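Local coordinates for protein PLP-Dependent L-Arginine Hydroxylase MppP (Streptomyces wadayamensis, PDB 6C9B) that is a pyridoxal 5'-phosphate-dependent oxidase that acts on L-arginine, here with the product 4-hydroxy-2-ketoarginine bound, at residues B[140-144]-B[145-149]; B[164-168]-B[169-173]; B[53-57]-B[58-62]. All coordinates share one frame; numbering follows the deposited sequence.

Overall arrangement
Three helix starts are described, and along the chain interaction 3 (53-62) comes first, then interaction 1 (140-149), then interaction 2 (164-173). Interactions 1 and 2 are neighbours, with centres about 16 Å apart: strand 152-156 of the seven-stranded mixed sheet runs between them in sequence, and Asp141 of interaction 1 forms salt bridges with Arg170 and Arg173 of interaction 2. Interaction 3 stands apart, its centre about 44 Å from that of interaction 1 and 35 Å from that of interaction 2, where helix 57-71 meets helix 256-291. All three lie away from the product pocket, interactions 1 and 2 beside the seven-stranded sheet and interaction 3 at a helix-helix junction.

Interaction 1 of 3, residues B[140-144]-B[145-149]; sequences ADLSA and ELLSS
Ser143 and Leu146 make the capping bond of this helix start: Leu146 N donates to Ser143 OG at 2.9 Å, with an angle of 159° at the hydrogen. The serine hydroxyl sits between its own backbone N and carbonyl carbon (chi1 75°), a torsion that turns OG forward over the first turn. Ser143 OG also lies 3.4 Å from Leu146 CB. The backbone continues the pattern, Leu147 N reaching Ser143 O at 3.0 Å and Ser148 N reaching Ala144 O at 2.9 Å. Farther along, Leu146 O is gripped twice by one residue, for Ser149 N and Ser149 OG approach it from the same face of its plane, the hydroxyl at 2.7 Å. Ser149 OG has a further partner in Arg107.

This is a serine N-cap opening the short helix 144-149, which leads into strand 152-156 of the large mixed sheet of this aminotransferase-family fold. Below the cap the apolar side chains take over. Leu142, just ahead of the N-cap, points CB at the branch of Leu147, Leu142 CB to Leu147 CG 4.1 Å, and the two side chains cross at about a right angle; Leu147 CG lies 3.5 Å from Ser143 O. The branch of Leu142 also approaches Leu146, their CD2 atoms 4.3 Å apart. Both Leu142 and Leu147 are buried, and both touch Val153 of the sheet. On the side of helix 168-181, Leu142 meets Leu174, while Leu147 packs on Gln177 and His181.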
ATOM      1  N   ALA B 140     -16.413 -27.164  16.501  1.00 21.44           N
ATOM      2  CA  ALA B 140     -16.416 -28.493  15.906  1.00 23.34           C
ATOM      3  C   ALA B 140     -15.422 -28.545  14.762  1.00 19.73           C
ATOM      4  O   ALA B 140     -15.082 -27.521  14.179  1.00 22.48           O
ATOM      5  CB  ALA B 140     -17.806 -28.863  15.396  1.00 25.85           C
ATOM      6  N   ASP B 141     -14.970 -29.758  14.443  1.00 22.12           N
ATOM      7  CA  ASP B 141     -14.174 -29.931  13.240  1.00 21.54           C
ATOM      8  C   ASP B 141     -14.965 -29.435  12.035  1.00 21.19           C
ATOM      9  O   ASP B 141     -16.190 -29.558  11.979  1.00 22.96           O
ATOM     10  CB  ASP B 141     -13.827 -31.401  13.021  1.00 23.00           C
ATOM     11  CG  ASP B 141     -12.843 -31.951  14.011  1.00 28.79           C
ATOM     12  OD1 ASP B 141     -12.446 -31.256  14.955  1.00 29.73           O
ATOM     13  OD2 ASP B 141     -12.455 -33.132  13.829  1.00 28.14           O
ATOM     14  N   LEU B 142     -14.267 -28.903  11.037  1.00 22.17           N
ATOM     15  CA  LEU B 142     -14.913 -28.665   9.754  1.00 22.16           C
ATOM     16  C   LEU B 142     -15.231 -29.981   9.056  1.00 22.59           C
ATOM     17  O   LEU B 142     -14.542 -30.999   9.221  1.00 24.43           O
ATOM     18  CB  LEU B 142     -14.030 -27.804   8.848  1.00 26.09           C
ATOM     19  CG  LEU B 142     -13.644 -26.455   9.445  1.00 24.99           C
ATOM     20  CD1 LEU B 142     -12.751 -25.662   8.463  1.00 26.77           C
ATOM     21  CD2 LEU B 142     -14.880 -25.649   9.837  1.00 27.72           C
ATOM     22  N   SER B 143     -16.311 -29.971   8.277  1.00 24.20           N
ATOM     23  CA  SER B 143     -16.764 -31.201   7.651  1.00 23.74           C
ATOM     24  C   SER B 143     -15.832 -31.579   6.503  1.00 30.28           C
ATOM     25  O   SER B 143     -15.170 -30.735   5.897  1.00 26.01           O
ATOM     26  CB  SER B 143     -18.204 -31.048   7.154  1.00 33.25           C
ATOM     27  OG  SER B 143     -18.253 -30.265   5.979  1.00 32.94           O
ATOM     28  N   ALA B 144     -15.761 -32.879   6.217  1.00 33.70           N
ATOM     29  CA  ALA B 144     -14.950 -33.313   5.089  1.00 35.16           C
ATOM     30  C   ALA B 144     -15.522 -32.782   3.787  1.00 21.26           C
ATOM     31  O   ALA B 144     -14.782 -32.516   2.833  1.00 31.42           O
ATOM     32  CB  ALA B 144     -14.874 -34.844   5.071  1.00 35.28           C
ATOM     33  N   GLU B 145     -16.847 -32.626   3.735  1.00 31.60           N
ATOM     34  CA  GLU B 145     -17.490 -32.080   2.550  1.00 37.01           C
ATOM     35  C   GLU B 145     -17.034 -30.653   2.308  1.00 30.62           C
ATOM     36  O   GLU B 145     -16.719 -30.271   1.175  1.00 30.70           O
ATOM     37  CB  GLU B 145     -19.009 -32.143   2.716  1.00 45.54           C
ATOM     38  CG  GLU B 145     -19.770 -31.113   1.889  1.00 61.53           C
ATOM     39  CD  GLU B 145     -21.210 -31.503   1.635  1.00 78.59           C
ATOM     40  OE1 GLU B 145     -21.503 -32.717   1.600  1.00 79.60           O
ATOM     41  OE2 GLU B 145     -22.051 -30.592   1.470  1.00 86.47           O
ATOM     42  N   LEU B 146     -16.968 -29.850   3.369  1.00 28.60           N
ATOM     43  CA  LEU B 146     -16.486 -28.488   3.203  1.00 27.98           C
ATOM     44  C   LEU B 146     -15.022 -28.483   2.781  1.00 25.16           C
ATOM     45  O   LEU B 146     -14.633 -27.781   1.838  1.00 27.79           O
ATOM     46  CB  LEU B 146     -16.672 -27.706   4.500  1.00 24.82           C
ATOM     47  CG  LEU B 146     -16.116 -26.280   4.463  1.00 31.63           C
ATOM     48  CD1 LEU B 146     -16.808 -25.451   3.380  1.00 32.42           C
ATOM     49  CD2 LEU B 146     -16.287 -25.649   5.825  1.00 30.25           C
ATOM     50  N   LEU B 147     -14.186 -29.249   3.485  1.00 30.35           N
ATOM     51  CA  LEU B 147     -12.752 -29.172   3.238  1.00 27.56           C
ATOM     52  C   LEU B 147     -12.412 -29.650   1.836  1.00 38.13           C
ATOM     53  O   LEU B 147     -11.502 -29.106   1.202  1.00 37.33           O
ATOM     54  CB  LEU B 147     -11.983 -29.980   4.286  1.00 30.66           C
ATOM     55  CG  LEU B 147     -11.959 -29.291   5.654  1.00 27.41           C
ATOM     56  CD1 LEU B 147     -11.500 -30.247   6.740  1.00 39.66           C
ATOM     57  CD2 LEU B 147     -11.073 -28.065   5.608  1.00 36.80           C
ATOM     58  N   SER B 148     -13.153 -30.623   1.328  1.00 34.22           N
ATOM     59  CA  SER B 148     -12.920 -31.110  -0.025  1.00 49.19           C
ATOM     60  C   SER B 148     -13.454 -30.160  -1.085  1.00 37.45           C
ATOM     61  O   SER B 148     -13.149 -30.342  -2.269  1.00 49.24           O
ATOM     62  CB  SER B 148     -13.556 -32.492  -0.208  1.00 50.15           C
ATOM     63  OG  SER B 148     -14.964 -32.392  -0.363  1.00 57.25           O
ATOM     64  N   SER B 149     -14.228 -29.149  -0.699  1.00 29.92           N
ATOM     65  CA  SER B 149     -14.766 -28.187  -1.644  1.00 27.27           C
ATOM     66  C   SER B 149     -14.057 -26.838  -1.639  1.00 31.49           C
ATOM     67  O   SER B 149     -14.382 -26.003  -2.485  1.00 26.39           O
ATOM     68  CB  SER B 149     -16.251 -27.949  -1.367  1.00 33.39           C
ATOM     69  OG  SER B 149     -16.430 -27.238  -0.159  1.00 37.41           O
TER

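Interaction 2 of 3, residues B[164-168]-B[169-173]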
ATOM      1  N   ARG B 164     -13.249 -12.768  19.176  1.00 18.09           N
ATOM      2  CA  ARG B 164     -13.160 -14.175  19.517  1.00 18.10           C
ATOM      3  C   ARG B 164     -11.807 -14.716  19.097  1.00 20.85           C
ATOM      4  O   ARG B 164     -11.361 -14.482  17.972  1.00 20.88           O
ATOM      5  CB  ARG B 164     -14.286 -14.940  18.825  1.00 21.89           C
ATOM      6  CG  ARG B 164     -14.640 -16.268  19.460  1.00 49.08           C
ATOM      7  CD  ARG B 164     -16.159 -16.399  19.613  1.00 59.87           C
ATOM      8  NE  ARG B 164     -16.556 -17.796  19.799  1.00 46.46           N
ATOM      9  CZ  ARG B 164     -17.725 -18.312  19.428  1.00 51.02           C
ATOM     10  NH1 ARG B 164     -18.658 -17.563  18.846  1.00 61.31           N
ATOM     11  NH2 ARG B 164     -17.954 -19.601  19.634  1.00 45.43           N
ATOM     12  N   VAL B 165     -11.175 -15.479  19.979  1.00 20.44           N
ATOM     13  CA  VAL B 165      -9.817 -15.968  19.761  1.00 17.51           C
ATOM     14  C   VAL B 165      -9.874 -17.456  19.451  1.00 20.21           C
ATOM     15  O   VAL B 165     -10.441 -18.237  20.223  1.00 21.98           O
ATOM     16  CB  VAL B 165      -8.936 -15.726  20.994  1.00 23.54           C
ATOM     17  CG1 VAL B 165      -7.569 -16.351  20.824  1.00 22.96           C
ATOM     18  CG2 VAL B 165      -8.800 -14.244  21.265  1.00 24.54           C
ATOM     19  N   LEU B 166      -9.201 -17.856  18.379  1.00 17.28           N
ATOM     20  CA  LEU B 166      -9.081 -19.271  18.059  1.00 18.53           C
ATOM     21  C   LEU B 166      -8.087 -19.893  19.028  1.00 22.11           C
ATOM     22  O   LEU B 166      -6.899 -19.557  19.010  1.00 22.28           O
ATOM     23  CB  LEU B 166      -8.634 -19.434  16.611  1.00 20.22           C
ATOM     24  CG  LEU B 166      -8.698 -20.826  16.018  1.00 25.42           C
ATOM     25  CD1 LEU B 166     -10.146 -21.231  15.795  1.00 27.51           C
ATOM     26  CD2 LEU B 166      -7.911 -20.836  14.712  1.00 32.20           C
ATOM     27  N   ALA B 167      -8.582 -20.763  19.901  1.00 21.57           N
ATOM     28  CA  ALA B 167      -7.756 -21.388  20.927  1.00 24.09           C
ATOM     29  C   ALA B 167      -6.776 -22.383  20.300  1.00 21.81           C
ATOM     30  O   ALA B 167      -6.991 -22.907  19.200  1.00 23.11           O
ATOM     31  CB  ALA B 167      -8.635 -22.096  21.941  1.00 25.98           C
ATOM     32  N   GLU B 168      -5.687 -22.632  21.029  1.00 24.18           N
ATOM     33  CA  GLU B 168      -4.581 -23.425  20.505  1.00 26.88           C
ATOM     34  C   GLU B 168      -5.052 -24.801  20.088  1.00 24.00           C
ATOM     35  O   GLU B 168      -4.633 -25.319  19.051  1.00 24.13           O
ATOM     36  CB  GLU B 168      -3.464 -23.527  21.551  1.00 24.11           C
ATOM     37  CG  GLU B 168      -2.245 -24.329  21.075  1.00 26.29           C
ATOM     38  CD  GLU B 168      -1.040 -24.246  21.983  1.00 34.46           C
ATOM     39  OE1 GLU B 168      -0.048 -24.945  21.664  1.00 38.36           O
ATOM     40  OE2 GLU B 168      -1.073 -23.510  23.001  1.00 32.69           O
ATOM     41  N   GLU B 169      -5.921 -25.414  20.886  1.00 22.74           N
ATOM     42  CA  GLU B 169      -6.345 -26.768  20.563  1.00 26.10           C
ATOM     43  C   GLU B 169      -7.172 -26.792  19.283  1.00 22.55           C
ATOM     44  O   GLU B 169      -7.097 -27.755  18.515  1.00 25.16           O
ATOM     45  CB  GLU B 169      -7.115 -27.367  21.748  1.00 35.54           C
ATOM     46  CG  GLU B 169      -8.368 -26.576  22.179  1.00 77.22           C
ATOM     47  CD  GLU B 169      -8.148 -25.473  23.250  1.00 78.98           C
ATOM     48  OE1 GLU B 169      -6.999 -24.995  23.477  1.00 45.69           O
ATOM     49  OE2 GLU B 169      -9.170 -25.071  23.863  1.00 59.56           O
ATOM     50  N   ARG B 170      -7.934 -25.735  19.018  1.00 21.56           N
ATOM     51  CA  ARG B 170      -8.699 -25.696  17.772  1.00 23.51           C
ATOM     52  C   ARG B 170      -7.823 -25.307  16.593  1.00 21.16           C
ATOM     53  O   ARG B 170      -7.971 -25.871  15.503  1.00 22.32           O
ATOM     54  CB  ARG B 170      -9.878 -24.736  17.907  1.00 24.22           C
ATOM     55  CG  ARG B 170     -10.721 -24.560  16.637  1.00 24.63           C
ATOM     56  CD  ARG B 170     -11.270 -25.863  16.065  1.00 25.14           C
ATOM     57  NE  ARG B 170     -12.173 -26.558  16.985  1.00 26.01           N
ATOM     58  CZ  ARG B 170     -12.548 -27.832  16.849  1.00 25.00           C
ATOM     59  NH1 ARG B 170     -12.112 -28.562  15.833  1.00 26.40           N
ATOM     60  NH2 ARG B 170     -13.365 -28.377  17.730  1.00 29.95           N
ATOM     61  N   LEU B 171      -6.883 -24.368  16.780  1.00 19.63           N
ATOM     62  CA  LEU B 171      -5.923 -24.110  15.706  1.00 20.74           C
ATOM     63  C   LEU B 171      -5.210 -25.391  15.330  1.00 20.11           C
ATOM     64  O   LEU B 171      -5.047 -25.696  14.140  1.00 20.85           O
ATOM     65  CB  LEU B 171      -4.901 -23.049  16.116  1.00 21.63           C
ATOM     66  CG  LEU B 171      -3.857 -22.726  15.028  1.00 19.51           C
ATOM     67  CD1 LEU B 171      -4.485 -22.127  13.773  1.00 20.80           C
ATOM     68  CD2 LEU B 171      -2.760 -21.767  15.531  1.00 18.38           C
ATOM     69  N   ARG B 172      -4.804 -26.166  16.330  1.00 19.32           N
ATOM     70  CA  ARG B 172      -4.089 -27.410  16.053  1.00 21.82           C
ATOM     71  C   ARG B 172      -4.953 -28.350  15.235  1.00 20.90           C
ATOM     72  O   ARG B 172      -4.508 -28.902  14.220  1.00 24.34           O
ATOM     73  CB  ARG B 172      -3.652 -28.077  17.368  1.00 26.16           C
ATOM     74  CG  ARG B 172      -2.993 -29.440  17.165  1.00 28.94           C
ATOM     75  CD  ARG B 172      -2.483 -30.011  18.495  1.00 36.56           C
ATOM     76  NE  ARG B 172      -1.501 -29.101  19.084  1.00 77.60           N
ATOM     77  CZ  ARG B 172      -1.684 -28.359  20.178  1.00 79.92           C
ATOM     78  NH1 ARG B 172      -0.705 -27.556  20.579  1.00 61.82           N
ATOM     79  NH2 ARG B 172      -2.812 -28.421  20.883  1.00 71.12           N
ATOM     80  N   ARG B 173      -6.207 -28.537  15.653  1.00 22.21           N
ATOM     81  CA  ARG B 173      -7.085 -29.445  14.924  1.00 20.19           C
ATOM     82  C   ARG B 173      -7.364 -28.941  13.511  1.00 18.34           C
ATOM     83  O   ARG B 173      -7.376 -29.723  12.550  1.00 22.45           O
ATOM     84  CB  ARG B 173      -8.392 -29.644  15.687  1.00 25.00           C
ATOM     85  CG  ARG B 173      -9.335 -30.622  15.005  1.00 41.73           C
ATOM     86  CD  ARG B 173      -8.748 -32.055  14.982  1.00 53.66           C
ATOM     87  NE  ARG B 173      -9.389 -32.888  13.968  1.00 65.66           N
ATOM     88  CZ  ARG B 173      -8.772 -33.800  13.215  1.00 71.88           C
ATOM     89  NH1 ARG B 173      -7.461 -34.024  13.328  1.00 50.54           N
ATOM     90  NH2 ARG B 173      -9.479 -34.489  12.328  1.00 76.79           N
TER
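Glu168 and Arg172, one helical turn apart, are joined by a salt bridge from Glu168 OE1 to Arg172 NH1 at 2.9 Å. They stand at the start of helix 168-181, which follows strand 152-156 and precedes strand 184-188, a beta-alpha-beta crossover between adjacent parallel strands of the large sheet. As a hydrogen bond the pair is weak, with only 125° at the hydrogen, and the carboxylate and guanidinium planes are turned 44° apart. The glutamate is extended throughout, whereas Arg172 bends at chi3 (-60°), folding its guanidinium back along the helix until Glu168 O lies over one face. Glu168 O also accepts from Arg172 N at 2.9 Å.

Ala167 occupies the N-cap position. Ala167 O takes an almost straight bond from Leu171 N at 2.8 Å and a weak one from Arg170 N. The methyl of Ala167 rests against the carboxylate of Glu169, Ala167 CB to Glu169 OE2 3.6 Å. Glu169 sets CG between its backbone N and carbonyl carbon and bends again at chi2, which brings the carboxylate back to the helix start.

Under this turn, Leu166 spreads its two methyls between two partners. Leu171 crosses it at about a right angle and is itself covered by His202 and Val205 of helix 202-209 and by Leu185 and Leu187 of the sheet. Arg170 lends only its aliphatic part to Leu166; its guanidinium is held beyond the turn by a salt bridge to Asp141 and a hydrogen bond from NE to His138 O. The leucine methyls divide accordingly, Leu166 CD2 meeting Leu171 CD1 at 3.8 Å and Leu166 CD1 meeting Arg170 CG at 3.5 Å.

Interaction 3 of 3, residues B[53-57]-B[58-62]; sequences EQRPV and QQIES
Arg55 starts with CG anti to its carbonyl carbon, runs straight through chi2 and bends at chi3 (70°), while Gln59 stays extended beyond CG and its chi3 of 7° turns OE1 back to the side of CB, toward Arg55; the two side chains cross at about a right angle. Arg55 NH2 donates to Gln59 OE1 at 3.2 Å, with the amide oxygen at the guanidinium edge, 25° out of its plane. A water closes a second route, accepting from Arg55 NE at 3.1 Å and donating to Gln59 OE1 at 2.8 Å. The ring of Pro56 lies against the Gln59 amide, Pro56 CG to Gln59 NE2 3.7 Å, and Ile60 CG1 comes within 3.9 Å of Arg55 NH1.

Pro56 is the N-cap where helix 45-54 gives way to helix 57-71: Pro56 O accepts from Gln59 N at 3.0 Å and weakly from Ile60 N, and Glu61 N binds Val57 O at 2.8 Å. Val57 and Ile60 also pack on Leu259 of helix 256-291. Salt bridges to Glu51 and Glu63 tie Arg55 to both helices; these carboxylates probably offset its charge and that of nearby Arg263, and with Gln59 and the water they limit guanidinium rotation.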
ATOM      1  N   GLU B  53      19.201   5.758   6.937  1.00 27.98           N
ATOM      2  CA  GLU B  53      20.069   6.100   5.816  1.00 31.06           C
ATOM      3  C   GLU B  53      21.369   5.309   5.832  1.00 31.94           C
ATOM      4  O   GLU B  53      21.987   5.111   4.785  1.00 41.71           O
ATOM      5  CB  GLU B  53      20.412   7.590   5.851  1.00 34.65           C
ATOM      6  CG  GLU B  53      19.302   8.521   5.385  1.00 33.15           C
ATOM      7  CD  GLU B  53      19.652   9.987   5.617  1.00 34.52           C
ATOM      8  OE1 GLU B  53      20.330  10.281   6.616  1.00 31.69           O
ATOM      9  OE2 GLU B  53      19.248  10.835   4.809  1.00 36.70           O
ATOM     10  N   GLN B  54      21.821   4.892   7.002  1.00 31.06           N
ATOM     11  CA  GLN B  54      23.176   4.393   7.154  1.00 29.65           C
ATOM     12  C   GLN B  54      23.277   2.878   7.245  1.00 38.32           C
ATOM     13  O   GLN B  54      24.354   2.335   6.981  1.00 51.57           O
ATOM     14  CB  GLN B  54      23.809   5.007   8.406  1.00 33.91           C
ATOM     15  CG  GLN B  54      24.016   6.523   8.312  1.00 47.57           C
ATOM     16  CD  GLN B  54      24.309   7.173   9.659  1.00 65.93           C
ATOM     17  OE1 GLN B  54      24.426   6.494  10.681  1.00 73.14           O
ATOM     18  NE2 GLN B  54      24.416   8.499   9.665  1.00 66.90           N
ATOM     19  N   ARG B  55      22.217   2.186   7.630  1.00 34.31           N
ATOM     20  CA  ARG B  55      22.294   0.751   7.804  1.00 28.63           C
ATOM     21  C   ARG B  55      21.580   0.028   6.675  1.00 26.80           C
ATOM     22  O   ARG B  55      20.663   0.577   6.050  1.00 30.07           O
ATOM     23  CB  ARG B  55      21.672   0.324   9.137  1.00 31.62           C
ATOM     24  CG  ARG B  55      22.377   0.862  10.359  1.00 33.67           C
ATOM     25  CD  ARG B  55      21.718   0.350  11.622  1.00 37.70           C
ATOM     26  NE  ARG B  55      21.951  -1.078  11.793  1.00 34.69           N
ATOM     27  CZ  ARG B  55      21.172  -1.883  12.503  1.00 34.10           C
ATOM     28  NH1 ARG B  55      20.092  -1.412  13.110  1.00 30.32           N
ATOM     29  NH2 ARG B  55      21.477  -3.165  12.609  1.00 34.99           N
ATOM     30  N   PRO B  56      21.966  -1.216   6.391  1.00 31.68           N
ATOM     31  CA  PRO B  56      21.211  -2.021   5.423  1.00 30.19           C
ATOM     32  C   PRO B  56      19.805  -2.271   5.924  1.00 28.52           C
ATOM     33  O   PRO B  56      19.599  -2.644   7.084  1.00 29.92           O
ATOM     34  CB  PRO B  56      22.013  -3.329   5.336  1.00 35.02           C
ATOM     35  CG  PRO B  56      23.306  -3.068   6.038  1.00 36.51           C
ATOM     36  CD  PRO B  56      23.032  -2.000   7.036  1.00 35.93           C
ATOM     37  N   VAL B  57      18.835  -2.105   5.025  1.00 30.21           N
ATOM     38  CA  VAL B  57      17.444  -2.242   5.424  1.00 27.46           C
ATOM     39  C   VAL B  57      17.168  -3.643   5.962  1.00 28.25           C
ATOM     40  O   VAL B  57      16.317  -3.811   6.848  1.00 26.56           O
ATOM     41  CB  VAL B  57      16.520  -1.874   4.242  1.00 30.24           C
ATOM     42  CG1 VAL B  57      16.781  -2.781   3.040  1.00 36.42           C
ATOM     43  CG2 VAL B  57      15.058  -1.905   4.667  1.00 31.34           C
ATOM     44  N   GLN B  58      17.889  -4.661   5.465  1.00 31.04           N
ATOM     45  CA  GLN B  58      17.650  -6.037   5.904  1.00 30.52           C
ATOM     46  C   GLN B  58      17.916  -6.209   7.396  1.00 26.92           C
ATOM     47  O   GLN B  58      17.249  -7.012   8.064  1.00 31.42           O
ATOM     48  CB  GLN B  58      18.532  -7.004   5.102  1.00 42.44           C
ATOM     49  CG  GLN B  58      18.599  -8.429   5.665  1.00 55.84           C
ATOM     50  CD  GLN B  58      17.291  -9.173   5.492  1.00 79.32           C
ATOM     51  OE1 GLN B  58      16.572  -9.438   6.458  1.00 80.82           O
ATOM     52  NE2 GLN B  58      16.973  -9.512   4.247  1.00 86.86           N
ATOM     53  N   GLN B  59      18.895  -5.487   7.930  1.00 31.27           N
ATOM     54  CA  GLN B  59      19.196  -5.609   9.348  1.00 27.71           C
ATOM     55  C   GLN B  59      18.116  -4.938  10.178  1.00 27.76           C
ATOM     56  O   GLN B  59      17.646  -5.492  11.178  1.00 27.64           O
ATOM     57  CB  GLN B  59      20.558  -4.994   9.642  1.00 32.46           C
ATOM     58  CG  GLN B  59      21.714  -5.708   8.964  1.00 33.99           C
ATOM     59  CD  GLN B  59      23.051  -5.081   9.284  1.00 46.72           C
ATOM     60  OE1 GLN B  59      23.145  -4.181  10.120  1.00 40.82           O
ATOM     61  NE2 GLN B  59      24.098  -5.550   8.615  1.00 46.71           N
ATOM     62  N   ILE B  60      17.675  -3.757   9.748  1.00 24.31           N
ATOM     63  CA  ILE B  60      16.594  -3.083  10.453  1.00 21.14           C
ATOM     64  C   ILE B  60      15.332  -3.930  10.382  1.00 26.07           C
ATOM     65  O   ILE B  60      14.628  -4.121  11.384  1.00 26.12           O
ATOM     66  CB  ILE B  60      16.380  -1.675   9.868  1.00 27.00           C
ATOM     67  CG1 ILE B  60      17.634  -0.820  10.081  1.00 30.64           C
ATOM     68  CG2 ILE B  60      15.181  -0.988  10.529  1.00 25.54           C
ATOM     69  CD1 ILE B  60      17.583   0.514   9.340  1.00 30.50           C
ATOM     70  N   GLU B  61      15.042  -4.479   9.203  1.00 25.50           N
ATOM     71  CA  GLU B  61      13.860  -5.325   9.062  1.00 24.13           C
ATOM     72  C   GLU B  61      13.941  -6.549   9.967  1.00 21.95           C
ATOM     73  O   GLU B  61      12.966  -6.903  10.640  1.00 24.68           O
ATOM     74  CB  GLU B  61      13.700  -5.761   7.616  1.00 23.59           C
ATOM     75  CG  GLU B  61      12.395  -6.533   7.375  1.00 22.66           C
ATOM     76  CD  GLU B  61      12.248  -7.053   5.960  1.00 34.77           C
ATOM     77  OE1 GLU B  61      11.093  -7.268   5.543  1.00 29.36           O
ATOM     78  OE2 GLU B  61      13.271  -7.278   5.271  1.00 28.51           O
ATOM     79  N   SER B  62      15.101  -7.204  10.011  0.58 21.94           N
ATOM     80  CA  SER B  62      15.235  -8.384  10.859  0.58 26.90           C
ATOM     81  C   SER B  62      15.013  -8.038  12.326  0.58 27.13           C
ATOM     82  O   SER B  62      14.411  -8.821  13.072  0.58 25.14           O
ATOM     83  CB  SER B  62      16.612  -9.020  10.662  0.58 32.74           C
ATOM     84  OG  SER B  62      16.649  -9.781   9.469  0.58 40.77           O
TER
HETATM   85  O   HOH W   1      24.772  -2.066  10.827  1.00 41.47           O